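Local coordinates for ancylostoma secreted protein 2 (Necator americanus, PDB 4NUK) that binds divalent metal ions such as zinc and copper and, as a secreted hookworm protein of the CAP family, probably acts outside the worm's cells, at residues N57-A62 / Y189-P194; F86-P91 / E99-S104; K129-N134 / R144-Y149; H148-V153 / A180-G185. All coordinates share one frame; numbering follows the deposited sequence.

Interaction 1: N57-A62 / Y189-P194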
loop_
_atom_site.group_PDB
_atom_site.type_symbol
_atom_site.label_atom_id
_atom_site.label_comp_id
_atom_site.label_asym_id
_atom_site.label_seq_id
_atom_site.Cartn_x
_atom_site.Cartn_y
_atom_site.Cartn_z
ATOM N N ASN A 57 7.305 -4.260 -18.069
ATOM C CA ASN A 57 7.272 -4.228 -16.621
ATOM C C ASN A 57 7.307 -2.808 -16.086
ATOM O O ASN A 57 7.512 -1.856 -16.839
ATOM C CB ASN A 57 8.446 -5.018 -16.062
ATOM C CG ASN A 57 8.215 -6.497 -16.123
ATOM O OD1 ASN A 57 7.115 -6.947 -16.437
ATOM N ND2 ASN A 57 9.240 -7.268 -15.805
ATOM N N ALA A 58 7.094 -2.647 -14.790
ATOM C CA ALA A 58 7.219 -1.317 -14.216
ATOM C C ALA A 58 8.696 -1.002 -14.112
ATOM O O ALA A 58 9.483 -1.884 -13.796
ATOM C CB ALA A 58 6.563 -1.247 -12.853
ATOM N N PRO A 59 9.075 0.258 -14.372
ATOM C CA PRO A 59 10.479 0.686 -14.283
ATOM C C PRO A 59 11.097 0.398 -12.923
ATOM O O PRO A 59 10.428 0.507 -11.890
ATOM C CB PRO A 59 10.414 2.202 -14.526
ATOM C CG PRO A 59 8.969 2.579 -14.399
ATOM C CD PRO A 59 8.180 1.362 -14.770
ATOM N N LYS A 60 12.368 0.005 -12.935
ATOM C CA LYS A 60 13.121 -0.186 -11.714
ATOM C C LYS A 60 13.028 1.098 -10.898
ATOM O O LYS A 60 12.818 2.171 -11.458
ATOM C CB LYS A 60 14.577 -0.505 -12.056
ATOM C CG LYS A 60 14.771 -1.815 -12.796
ATOM C CD LYS A 60 16.195 -1.951 -13.324
ATOM C CE LYS A 60 16.448 -3.331 -13.949
ATOM N NZ LYS A 60 17.337 -3.241 -15.154
ATOM N N ALA A 61 13.168 0.997 -9.579
ATOM C CA ALA A 61 13.137 2.186 -8.742
ATOM C C ALA A 61 14.515 2.497 -8.161
ATOM O O ALA A 61 15.207 1.604 -7.669
ATOM C CB ALA A 61 12.132 2.020 -7.643
ATOM N N ALA A 62 14.898 3.772 -8.201
ATOM C CA ALA A 62 16.220 4.207 -7.739
ATOM C C ALA A 62 16.376 4.200 -6.218
ATOM O O ALA A 62 17.480 3.969 -5.711
ATOM C CB ALA A 62 16.556 5.589 -8.302
ATOM N N TYR A 189 7.502 7.039 -8.009
ATOM C CA TYR A 189 8.867 6.853 -7.544
ATOM C C TYR A 189 9.908 7.328 -8.578
ATOM O O TYR A 189 9.614 7.467 -9.771
ATOM C CB TYR A 189 9.111 5.399 -7.089
ATOM C CG TYR A 189 8.796 4.337 -8.116
ATOM C CD1 TYR A 189 9.758 3.916 -9.011
ATOM C CD2 TYR A 189 7.547 3.749 -8.178
ATOM C CE1 TYR A 189 9.486 2.941 -9.954
ATOM C CE2 TYR A 189 7.258 2.780 -9.118
ATOM C CZ TYR A 189 8.237 2.384 -10.012
ATOM O OH TYR A 189 7.983 1.417 -10.957
ATOM N N GLU A 190 11.114 7.619 -8.094
ATOM C CA GLU A 190 12.231 7.983 -8.954
ATOM C C GLU A 190 12.712 6.735 -9.679
ATOM O O GLU A 190 12.973 5.708 -9.061
ATOM C CB GLU A 190 13.367 8.585 -8.128
ATOM C CG GLU A 190 14.709 8.590 -8.836
ATOM C CD GLU A 190 15.384 9.964 -8.821
ATOM O OE1 GLU A 190 15.644 10.490 -7.709
ATOM O OE2 GLU A 190 15.651 10.513 -9.924
ATOM N N LYS A 191 12.803 6.821 -10.999
ATOM C CA LYS A 191 13.227 5.675 -11.788
ATOM C C LYS A 191 14.750 5.533 -11.818
ATOM O O LYS A 191 15.487 6.517 -11.743
ATOM C CB LYS A 191 12.642 5.754 -13.203
ATOM C CG LYS A 191 11.165 5.410 -13.265
ATOM C CD LYS A 191 10.435 6.253 -14.325
ATOM C CE LYS A 191 11.164 6.234 -15.647
ATOM N NZ LYS A 191 10.412 6.952 -16.687
ATOM N N GLY A 192 15.211 4.295 -11.928
ATOM C CA GLY A 192 16.629 4.016 -12.017
ATOM C C GLY A 192 16.955 2.659 -11.448
ATOM O O GLY A 192 16.058 1.932 -11.006
ATOM N N GLU A 193 18.240 2.320 -11.459
ATOM C CA GLU A 193 18.708 1.060 -10.900
ATOM C C GLU A 193 18.406 1.001 -9.407
ATOM O O GLU A 193 18.528 2.004 -8.707
ATOM C CB GLU A 193 20.219 0.880 -11.137
ATOM C CG GLU A 193 20.663 0.893 -12.601
ATOM C CD GLU A 193 20.027 -0.221 -13.442
ATOM O OE1 GLU A 193 19.606 -1.262 -12.869
ATOM O OE2 GLU A 193 19.947 -0.046 -14.681
ATOM N N PRO A 194 18.023 -0.181 -8.914
ATOM C CA PRO A 194 17.649 -0.380 -7.511
ATOM C C PRO A 194 18.776 0.052 -6.591
ATOM O O PRO A 194 19.941 -0.116 -6.954
ATOM C CB PRO A 194 17.476 -1.897 -7.408
ATOM C CG PRO A 194 17.257 -2.365 -8.814
ATOM C CD PRO A 194 18.043 -1.443 -9.674
#
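A single beta bridge, pairing Ala-61 with Lys-191 at a CA-CA distance of 4.6 Å, ties the loop leading into strand 64-69 of the CAP domain to the long irregular chain beyond strand 171-178. The bridged residues are not hydrogen-bonded to each other; their neighbours are. Ala-62 N meets Glu-190 O at 2.9 Å in an almost straight bond (174° at the hydrogen), and Gly-192 N reaches Lys-60 O at 3.2 Å. Glycine suits position 192 because phi is strongly positive there, a conformation in which a side chain would press on the preceding carbonyl, and Ala-62 CB stands close by.

Tyr-189 adds a side-chain tie. With chi1 at 55°, its CG sits between the backbone N and the carbonyl carbon, and the ring extends alongside residues 58-61. Its OH donates to Pro-59 O over 2.8 Å, arriving in the carbonyl plane on a lone pair, while Ala-58 CB lies beside the same hydroxyl. Ala-61, small enough to fit, sets CB 3.3 Å from Tyr-189 CD1. Proline has no N-H to satisfy and offers its ring as apolar surface: Pro-59 CB lies 3.5 Å from Lys-191 CG, whose chain then bends away to give NZ to Gln-133 O.

Toward solvent, Lys-60 and Glu-193 run side by side, but their salt bridge is long, at 3.8 Å between NZ and OE1. Next to it the backbone is close again, with Pro-194 CA directing its hydrogen at Ala-61 O across 3.2 Å.

Interaction 2: F86-P91 / E99-S104. With NI (nickel (II) ion), chain B.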
loop_
_atom_site.group_PDB
_atom_site.type_symbol
_atom_site.label_atom_id
_atom_site.label_comp_id
_atom_site.label_asym_id
_atom_site.label_seq_id
_atom_site.Cartn_x
_atom_site.Cartn_y
_atom_site.Cartn_z
ATOM N N PHE A 86 -18.435 1.016 3.400
ATOM C CA PHE A 86 -17.397 0.947 2.366
ATOM C C PHE A 86 -17.186 2.321 1.739
ATOM O O PHE A 86 -17.788 2.653 0.726
ATOM C CB PHE A 86 -17.714 -0.118 1.306
ATOM C CG PHE A 86 -16.555 -0.437 0.399
ATOM C CD1 PHE A 86 -15.602 -1.363 0.770
ATOM C CD2 PHE A 86 -16.415 0.191 -0.820
ATOM C CE1 PHE A 86 -14.522 -1.659 -0.072
ATOM C CE2 PHE A 86 -15.340 -0.109 -1.663
ATOM C CZ PHE A 86 -14.402 -1.040 -1.288
ATOM N N LYS A 87 -16.329 3.123 2.362
ATOM C CA LYS A 87 -16.155 4.504 1.936
ATOM C C LYS A 87 -14.768 5.001 2.309
ATOM O O LYS A 87 -14.279 4.732 3.405
ATOM C CB LYS A 87 -17.220 5.379 2.600
ATOM C CG LYS A 87 -17.160 6.837 2.213
ATOM C CD LYS A 87 -18.387 7.601 2.738
ATOM C CE LYS A 87 -18.163 9.123 2.726
ATOM N NZ LYS A 87 -17.942 9.711 1.362
ATOM N N HIS A 88 -14.122 5.718 1.400
ATOM C CA HIS A 88 -12.883 6.373 1.771
ATOM C C HIS A 88 -13.191 7.396 2.861
ATOM O O HIS A 88 -14.214 8.067 2.799
ATOM C CB HIS A 88 -12.229 7.036 0.566
ATOM C CG HIS A 88 -11.358 6.106 -0.217
ATOM N ND1 HIS A 88 -10.205 5.558 0.303
ATOM C CD2 HIS A 88 -11.487 5.605 -1.467
ATOM C CE1 HIS A 88 -9.656 4.761 -0.595
ATOM N NE2 HIS A 88 -10.415 4.770 -1.675
ATOM N N SER A 89 -12.339 7.478 3.882
ATOM C CA SER A 89 -12.540 8.469 4.939
ATOM C C SER A 89 -12.271 9.861 4.375
ATOM O O SER A 89 -11.623 9.987 3.331
ATOM C CB SER A 89 -11.622 8.182 6.120
ATOM O OG SER A 89 -10.264 8.156 5.712
ATOM N N GLN A 90 -12.775 10.898 5.034
ATOM C CA GLN A 90 -12.445 12.260 4.630
ATOM C C GLN A 90 -10.988 12.471 4.946
ATOM O O GLN A 90 -10.520 12.048 6.003
ATOM C CB GLN A 90 -13.247 13.295 5.410
ATOM C CG GLN A 90 -14.656 12.922 5.637
ATOM C CD GLN A 90 -15.596 13.957 5.125
ATOM O OE1 GLN A 90 -16.167 13.808 4.045
ATOM N NE2 GLN A 90 -15.782 15.024 5.899
ATOM N N PRO A 91 -10.266 13.120 4.028
ATOM C CA PRO A 91 -8.827 13.371 4.174
ATOM C C PRO A 91 -8.613 14.007 5.537
ATOM O O PRO A 91 -7.579 13.840 6.186
ATOM C CB PRO A 91 -8.539 14.357 3.049
ATOM C CG PRO A 91 -9.552 14.022 1.994
ATOM C CD PRO A 91 -10.798 13.605 2.741
ATOM N N GLU A 99 -4.843 6.283 1.881
ATOM C CA GLU A 99 -5.766 5.238 2.290
ATOM C C GLU A 99 -6.115 4.305 1.142
ATOM O O GLU A 99 -6.408 4.760 0.026
ATOM C CB GLU A 99 -7.059 5.844 2.829
ATOM C CG GLU A 99 -8.009 4.825 3.474
ATOM C CD GLU A 99 -9.252 5.494 4.042
ATOM O OE1 GLU A 99 -10.093 5.939 3.227
ATOM O OE2 GLU A 99 -9.363 5.619 5.289
ATOM N N ASN A 100 -6.070 3.002 1.419
ATOM C CA ASN A 100 -6.587 2.002 0.508
ATOM C C ASN A 100 -7.724 1.282 1.217
ATOM O O ASN A 100 -7.651 1.067 2.430
ATOM C CB ASN A 100 -5.507 0.986 0.091
ATOM C CG ASN A 100 -4.572 1.513 -0.983
ATOM O OD1 ASN A 100 -4.846 2.531 -1.632
ATOM N ND2 ASN A 100 -3.445 0.818 -1.171
ATOM N N ILE A 101 -8.775 0.920 0.475
ATOM C CA ILE A 101 -9.855 0.117 1.054
ATOM C C ILE A 101 -10.194 -1.112 0.247
ATOM O O ILE A 101 -9.943 -1.175 -0.952
ATOM C CB ILE A 101 -11.153 0.912 1.363
ATOM C CG1 ILE A 101 -11.915 1.303 0.103
ATOM C CG2 ILE A 101 -10.880 2.116 2.257
ATOM C CD1 ILE A 101 -13.255 1.998 0.442
ATOM N N PHE A 102 -10.774 -2.096 0.923
ATOM C CA PHE A 102 -11.090 -3.366 0.295
ATOM C C PHE A 102 -12.131 -4.088 1.112
ATOM O O PHE A 102 -12.146 -3.990 2.342
ATOM C CB PHE A 102 -9.829 -4.227 0.232
ATOM C CG PHE A 102 -10.066 -5.646 -0.229
ATOM C CD1 PHE A 102 -10.104 -5.951 -1.580
ATOM C CD2 PHE A 102 -10.190 -6.670 0.689
ATOM C CE1 PHE A 102 -10.301 -7.255 -2.003
ATOM C CE2 PHE A 102 -10.380 -7.967 0.281
ATOM C CZ PHE A 102 -10.439 -8.266 -1.072
ATOM N N MET A 103 -12.992 -4.831 0.429
ATOM C CA MET A 103 -13.904 -5.724 1.118
ATOM C C MET A 103 -13.965 -7.119 0.495
ATOM O O MET A 103 -13.832 -7.288 -0.711
ATOM C CB MET A 103 -15.310 -5.121 1.216
ATOM C CG MET A 103 -15.999 -4.872 -0.107
ATOM S SD MET A 103 -17.784 -5.175 0.006
ATOM C CE MET A 103 -17.802 -6.959 -0.104
ATOM N N SER A 104 -14.144 -8.112 1.354
ATOM C CA SER A 104 -14.500 -9.452 0.950
ATOM C C SER A 104 -15.908 -9.729 1.454
ATOM O O SER A 104 -16.262 -9.321 2.557
ATOM C CB SER A 104 -13.550 -10.452 1.592
ATOM O OG SER A 104 -14.053 -11.766 1.450
HETATM NI NI NI B . -9.607 4.525 -3.787
#
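The Phe-86 ring carries Ile-101 CD1 over one face, 3.6 Å from the ring centroid and only 12° off the normal, a well-centred CH-pi contact. Ile-101 CG1, set between its backbone N and carbonyl carbon (chi1 72°), carries that methyl there. At the ring's edge, near its plane, lies the carbonyl carbon of Phe-102, while Met-103 CG comes in obliquely, 3.5 Å from Phe-86 CE1, bringing the sulfur into a Met-aromatic contact. One face of the His-88 imidazole is covered by Ile-101 CG1, 4.1 Å above the plane and offset toward the rim; its edge is taken by the Glu-99 carboxylate, turned just 20° from coplanarity.

Strand 98-104 is an outer strand of the CAP-domain sheet, and the loop 86-91 runs past it in roughly the opposite direction, bringing His-88 into the metal site. His-88 ND1 donates to the anti lone pair of Glu-99 OE1 at 3.0 Å, which fixes the ring's rotation and directs NE2 at the nickel ion, 2.3 Å away; His-148 is the other protein ligand. A cavity with two histidines and acidic residues is characteristic of many CAP proteins, and this His-Glu pair is consistent with it.

Glutamate suits its place because both oxygens are used. OE1 also accepts Ser-89 N on its syn side, 2.8 Å away. OE2, bonded in addition to Asn-80 and Gln-176, is met from above the carboxylate plane by Ser-89 OG at 2.7 Å.

Interaction 3: K129-N134 / R144-Y149. With NI (nickel (II) ion), chain B.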
loop_
_atom_site.group_PDB
_atom_site.type_symbol
_atom_site.label_atom_id
_atom_site.label_comp_id
_atom_site.label_asym_id
_atom_site.label_seq_id
_atom_site.Cartn_x
_atom_site.Cartn_y
_atom_site.Cartn_z
ATOM N N LYS A 129 -4.754 -3.041 -14.971
ATOM C CA LYS A 129 -5.073 -1.796 -15.634
ATOM C C LYS A 129 -3.852 -1.180 -16.300
ATOM O O LYS A 129 -3.977 -0.440 -17.269
ATOM C CB LYS A 129 -5.715 -0.823 -14.652
ATOM C CG LYS A 129 -7.041 -1.305 -14.103
ATOM C CD LYS A 129 -7.524 -0.420 -12.948
ATOM C CE LYS A 129 -8.934 -0.792 -12.496
ATOM N NZ LYS A 129 -9.398 0.024 -11.331
ATOM N N GLY A 130 -2.667 -1.489 -15.793
ATOM C CA GLY A 130 -1.442 -0.967 -16.377
ATOM C C GLY A 130 -1.152 0.451 -15.936
ATOM O O GLY A 130 -2.054 1.167 -15.520
ATOM N N VAL A 131 0.111 0.856 -16.019
ATOM C CA VAL A 131 0.504 2.189 -15.576
ATOM C C VAL A 131 1.370 2.883 -16.609
ATOM O O VAL A 131 1.021 3.936 -17.108
ATOM C CB VAL A 131 1.234 2.142 -14.214
ATOM C CG1 VAL A 131 2.002 3.435 -13.954
ATOM C CG2 VAL A 131 0.242 1.878 -13.108
ATOM N N GLY A 132 2.504 2.292 -16.935
ATOM C CA GLY A 132 3.339 2.879 -17.956
ATOM C C GLY A 132 4.698 3.224 -17.408
ATOM O O GLY A 132 4.977 2.990 -16.232
ATOM N N GLN A 133 5.547 3.776 -18.266
ATOM C CA GLN A 133 6.924 4.074 -17.893
ATOM C C GLN A 133 7.029 5.466 -17.276
ATOM O O GLN A 133 8.000 5.783 -16.594
ATOM C CB GLN A 133 7.841 3.956 -19.115
ATOM C CG GLN A 133 8.038 2.525 -19.605
ATOM C CD GLN A 133 8.990 1.739 -18.717
ATOM O OE1 GLN A 133 10.067 2.222 -18.359
ATOM N NE2 GLN A 133 8.595 0.523 -18.354
ATOM N N ASN A 134 6.017 6.290 -17.531
ATOM C CA ASN A 134 5.971 7.647 -17.003
ATOM C C ASN A 134 5.168 7.709 -15.692
ATOM O O ASN A 134 3.939 7.756 -15.703
ATOM C CB ASN A 134 5.390 8.605 -18.044
ATOM C CG ASN A 134 5.635 10.045 -17.695
ATOM O OD1 ASN A 134 5.571 10.426 -16.527
ATOM N ND2 ASN A 134 5.946 10.859 -18.701
ATOM N N ARG A 144 -7.022 6.041 -14.973
ATOM C CA ARG A 144 -6.894 4.600 -15.138
ATOM C C ARG A 144 -7.371 3.875 -13.889
ATOM O O ARG A 144 -7.609 2.673 -13.921
ATOM C CB ARG A 144 -5.442 4.202 -15.404
ATOM C CG ARG A 144 -4.838 4.706 -16.699
ATOM C CD ARG A 144 -3.404 4.185 -16.806
ATOM N NE ARG A 144 -3.038 3.751 -18.153
ATOM C CZ ARG A 144 -3.441 2.608 -18.703
ATOM N NH1 ARG A 144 -4.237 1.797 -18.020
ATOM N NH2 ARG A 144 -3.061 2.277 -19.931
ATOM N N GLY A 145 -7.480 4.602 -12.783
ATOM C CA GLY A 145 -7.918 4.013 -11.533
ATOM C C GLY A 145 -6.950 2.980 -10.983
ATOM O O GLY A 145 -7.362 1.889 -10.587
ATOM N N VAL A 146 -5.663 3.329 -10.951
ATOM C CA VAL A 146 -4.638 2.480 -10.348
ATOM C C VAL A 146 -4.122 3.057 -9.034
ATOM O O VAL A 146 -2.971 2.821 -8.661
ATOM C CB VAL A 146 -3.426 2.291 -11.280
ATOM C CG1 VAL A 146 -3.826 1.528 -12.519
ATOM C CG2 VAL A 146 -2.820 3.636 -11.637
ATOM N N GLY A 147 -4.972 3.805 -8.340
ATOM C CA GLY A 147 -4.550 4.579 -7.189
ATOM C C GLY A 147 -4.253 3.763 -5.945
ATOM O O GLY A 147 -3.683 4.260 -4.966
ATOM N N HIS A 148 -4.649 2.504 -5.959
ATOM C CA HIS A 148 -4.364 1.666 -4.810
ATOM C C HIS A 148 -2.995 1.060 -4.978
ATOM O O HIS A 148 -2.243 0.930 -4.017
ATOM C CB HIS A 148 -5.437 0.601 -4.647
ATOM C CG HIS A 148 -6.770 1.162 -4.255
ATOM N ND1 HIS A 148 -7.949 0.462 -4.392
ATOM C CD2 HIS A 148 -7.107 2.360 -3.724
ATOM C CE1 HIS A 148 -8.954 1.207 -3.972
ATOM N NE2 HIS A 148 -8.470 2.364 -3.562
ATOM N N TYR A 149 -2.676 0.693 -6.212
ATOM C CA TYR A 149 -1.328 0.263 -6.540
ATOM C C TYR A 149 -0.326 1.392 -6.310
ATOM O O TYR A 149 0.696 1.188 -5.661
ATOM C CB TYR A 149 -1.239 -0.221 -7.993
ATOM C CG TYR A 149 0.177 -0.237 -8.522
ATOM C CD1 TYR A 149 1.050 -1.268 -8.198
ATOM C CD2 TYR A 149 0.646 0.795 -9.319
ATOM C CE1 TYR A 149 2.346 -1.277 -8.658
ATOM C CE2 TYR A 149 1.943 0.800 -9.798
ATOM C CZ TYR A 149 2.792 -0.238 -9.463
ATOM O OH TYR A 149 4.081 -0.235 -9.942
HETATM NI NI NI B . -9.607 4.525 -3.787
#
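Val-131 packs against Val-146 and Tyr-149 on the inner side of this contact, where two turns of the CAP domain, each leaving a short helix, come together just ahead of metal-bearing helix 147-152. Glycines suit both exits: Gly-130 follows helix 125-128 and Gly-145 follows helix 139-143, each with positive phi, which residues with a side chain adopt less readily.

The tight part is apolar and buried. One methyl, Val-131 CG2, does most of the touching, lying 3.8 Å from Val-146 CG2 and 3.9 Å from Tyr-149 CE2. Val-131 chi1 of 163° puts CG1 opposite the backbone N and leaves CG2 to face these partners. The other branch of Val-146 is used as well, CG1 meeting Lys-129 CB at 3.7 Å and Gly-130 O at 3.5 Å. Asp-52 accepts the backbone N-H groups of Val-131 and Gly-132, and Glu-125 OE1 those of His-148 and Tyr-149, so each segment is also held from outside.

The solvent side is looser and belongs to two long, exposed basic chains. The Arg-144 guanidinium lies with one face over the Gly-130 carbonyl, although its exact placing is uncertain. Lys-129, extended beyond CG, runs past the Arg-144 carbonyl, with CD 3.2 Å from Arg-144 O. Its extended aliphatic stem spans the gap between the loops, and at its end Lys-129 NZ donates to Gly-145 O across 2.9 Å, tilted 24° from that carbonyl's plane.

Interaction 4: H148-V153 / A180-G185. With NI (nickel (II) ion), chain B.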
loop_
_atom_site.group_PDB
_atom_site.type_symbol
_atom_site.label_atom_id
_atom_site.label_comp_id
_atom_site.label_asym_id
_atom_site.label_seq_id
_atom_site.Cartn_x
_atom_site.Cartn_y
_atom_site.Cartn_z
ATOM N N HIS A 148 -4.649 2.504 -5.959
ATOM C CA HIS A 148 -4.364 1.666 -4.810
ATOM C C HIS A 148 -2.995 1.060 -4.978
ATOM O O HIS A 148 -2.243 0.930 -4.017
ATOM C CB HIS A 148 -5.437 0.601 -4.647
ATOM C CG HIS A 148 -6.770 1.162 -4.255
ATOM N ND1 HIS A 148 -7.949 0.462 -4.392
ATOM C CD2 HIS A 148 -7.107 2.360 -3.724
ATOM C CE1 HIS A 148 -8.954 1.207 -3.972
ATOM N NE2 HIS A 148 -8.470 2.364 -3.562
ATOM N N TYR A 149 -2.676 0.693 -6.212
ATOM C CA TYR A 149 -1.328 0.263 -6.540
ATOM C C TYR A 149 -0.326 1.392 -6.310
ATOM O O TYR A 149 0.696 1.188 -5.661
ATOM C CB TYR A 149 -1.239 -0.221 -7.993
ATOM C CG TYR A 149 0.177 -0.237 -8.522
ATOM C CD1 TYR A 149 1.050 -1.268 -8.198
ATOM C CD2 TYR A 149 0.646 0.795 -9.319
ATOM C CE1 TYR A 149 2.346 -1.277 -8.658
ATOM C CE2 TYR A 149 1.943 0.800 -9.798
ATOM C CZ TYR A 149 2.792 -0.238 -9.463
ATOM O OH TYR A 149 4.081 -0.235 -9.942
ATOM N N THR A 150 -0.611 2.580 -6.843
ATOM C CA THR A 150 0.351 3.680 -6.756
ATOM C C THR A 150 0.653 4.033 -5.297
ATOM O O THR A 150 1.775 4.370 -4.966
ATOM C CB THR A 150 -0.086 4.932 -7.542
ATOM O OG1 THR A 150 -1.329 5.409 -7.032
ATOM C CG2 THR A 150 -0.246 4.615 -9.043
ATOM N N GLN A 151 -0.340 3.935 -4.428
ATOM C CA GLN A 151 -0.112 4.201 -3.022
ATOM C C GLN A 151 0.706 3.079 -2.381
ATOM O O GLN A 151 1.489 3.315 -1.457
ATOM C CB GLN A 151 -1.437 4.427 -2.278
ATOM C CG GLN A 151 -1.297 4.672 -0.772
ATOM C CD GLN A 151 -0.419 5.874 -0.403
ATOM O OE1 GLN A 151 0.794 5.741 -0.233
ATOM N NE2 GLN A 151 -1.039 7.044 -0.245
ATOM N N MET A 152 0.558 1.857 -2.875
ATOM C CA MET A 152 1.322 0.761 -2.290
ATOM C C MET A 152 2.819 0.944 -2.506
ATOM O O MET A 152 3.622 0.647 -1.617
ATOM C CB MET A 152 0.869 -0.582 -2.823
ATOM C CG MET A 152 -0.409 -1.083 -2.188
ATOM S SD MET A 152 -0.767 -2.769 -2.721
ATOM C CE MET A 152 0.503 -3.695 -1.872
ATOM N N VAL A 153 3.182 1.449 -3.686
ATOM C CA VAL A 153 4.589 1.571 -4.069
ATOM C C VAL A 153 5.036 3.031 -4.089
ATOM O O VAL A 153 6.067 3.365 -4.654
ATOM C CB VAL A 153 4.876 0.936 -5.453
ATOM C CG1 VAL A 153 4.397 -0.500 -5.499
ATOM C CG2 VAL A 153 4.236 1.755 -6.558
ATOM N N ALA A 180 1.220 10.416 3.213
ATOM C CA ALA A 180 0.289 10.115 2.148
ATOM C C ALA A 180 1.025 10.103 0.841
ATOM O O ALA A 180 1.876 10.957 0.597
ATOM C CB ALA A 180 -0.789 11.168 2.104
ATOM N N GLY A 181 0.685 9.140 -0.004
ATOM C CA GLY A 181 1.129 9.145 -1.383
ATOM C C GLY A 181 0.048 9.721 -2.282
ATOM O O GLY A 181 -0.923 10.305 -1.800
ATOM N N ASN A 182 0.221 9.563 -3.593
ATOM C CA ASN A 182 -0.761 10.023 -4.577
ATOM C C ASN A 182 -0.961 11.529 -4.658
ATOM O O ASN A 182 -2.089 11.989 -4.865
ATOM C CB ASN A 182 -2.118 9.361 -4.353
ATOM C CG ASN A 182 -2.141 7.929 -4.809
ATOM O OD1 ASN A 182 -1.189 7.446 -5.435
ATOM N ND2 ASN A 182 -3.243 7.233 -4.518
ATOM N N MET A 183 0.108 12.299 -4.490
ATOM C CA MET A 183 -0.014 13.725 -4.722
ATOM C C MET A 183 -0.067 13.960 -6.214
ATOM O O MET A 183 0.850 13.561 -6.937
ATOM C CB MET A 183 1.124 14.530 -4.101
ATOM C CG MET A 183 2.302 13.731 -3.627
ATOM S SD MET A 183 2.508 13.946 -1.853
ATOM C CE MET A 183 0.947 13.283 -1.322
ATOM N N MET A 184 -1.141 14.598 -6.672
ATOM C CA MET A 184 -1.284 14.946 -8.081
ATOM C C MET A 184 -0.089 15.746 -8.580
ATOM O O MET A 184 0.375 16.671 -7.922
ATOM C CB MET A 184 -2.558 15.750 -8.305
ATOM C CG MET A 184 -3.823 15.044 -7.858
ATOM S SD MET A 184 -4.155 13.564 -8.832
ATOM C CE MET A 184 -4.024 14.218 -10.491
ATOM N N GLY A 185 0.412 15.387 -9.751
ATOM C CA GLY A 185 1.532 16.100 -10.328
ATOM C C GLY A 185 2.895 15.572 -9.907
ATOM O O GLY A 185 3.900 16.047 -10.409
HETATM NI NI NI B . -9.607 4.525 -3.787
#
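Gln-151 and Gly-181 mark the closest backbone approach, their CA atoms 5.4 Å apart, where the last turn of helix 147-152 meets an irregular loop. The helix is held by bonds such as Met-152 N to His-148 O, 3.2 Å, and ends as Val-153 leaves helical angles. Across from it the chain twists sharply: Asn-182 has a positive phi of 65°, in the left-handed region that asparagine tolerates better than most residues. Residues 147-154, Gly-His-Tyr-Thr-Gln-Met-Val-Trp, match the CRISP signature of the CAP family.

Thr-150 and Asn-182 cross at about a right angle. The threonine hydroxyl lies between its backbone N and carbonyl carbon (chi1 60°), and from there OG1 donates to Asn-182 OD1 over 2.6 Å, approaching the amide carbonyl at 125° and slightly tilted from its plane. The same amide is gripped at its other end, since Asn-182 ND2 bonds to Gly-147 O. An amide suits this place because it accepts from one residue of the helix and donates to another, which fixes its rotation. Gly-181, without a side chain, lets the end of Gln-151 lie against the loop, with Gln-151 CD 3.5 Å from Gly-181 N.

His-148 points away from the loop and gives NE2 to the nickel ion at 2.5 Å. Elsewhere on the helix, Met-152 packs on His-38 and Leu-41 of helix 28-46, on Trp-122 and Phe-123 of helix 111-123, and on Tyr-177 of strand 171-178.

Interaction 1 spans the longest stretch of chain, and the other three fall within it: interaction 2 closes first, then interaction 3, and interaction 4 begins on the helix where interaction 3 ends. Interactions 3 and 4 share His-148 and Tyr-149 on helix 147-152, their centres 10 Å apart. Interaction 2, on strand 98-104, lies 28 Å from interaction 1, centre to centre, on the opposite side of the chain's centre. Interaction 2 reaches interactions 3 and 4 through the nickel ion and through Asn-100 ND2, bonded to His-148 O. The loop beside the edge strand and helix 147-152 thus supply one histidine each to the metal site, while Lys-191 and Gln-133 join interactions 1 and 3.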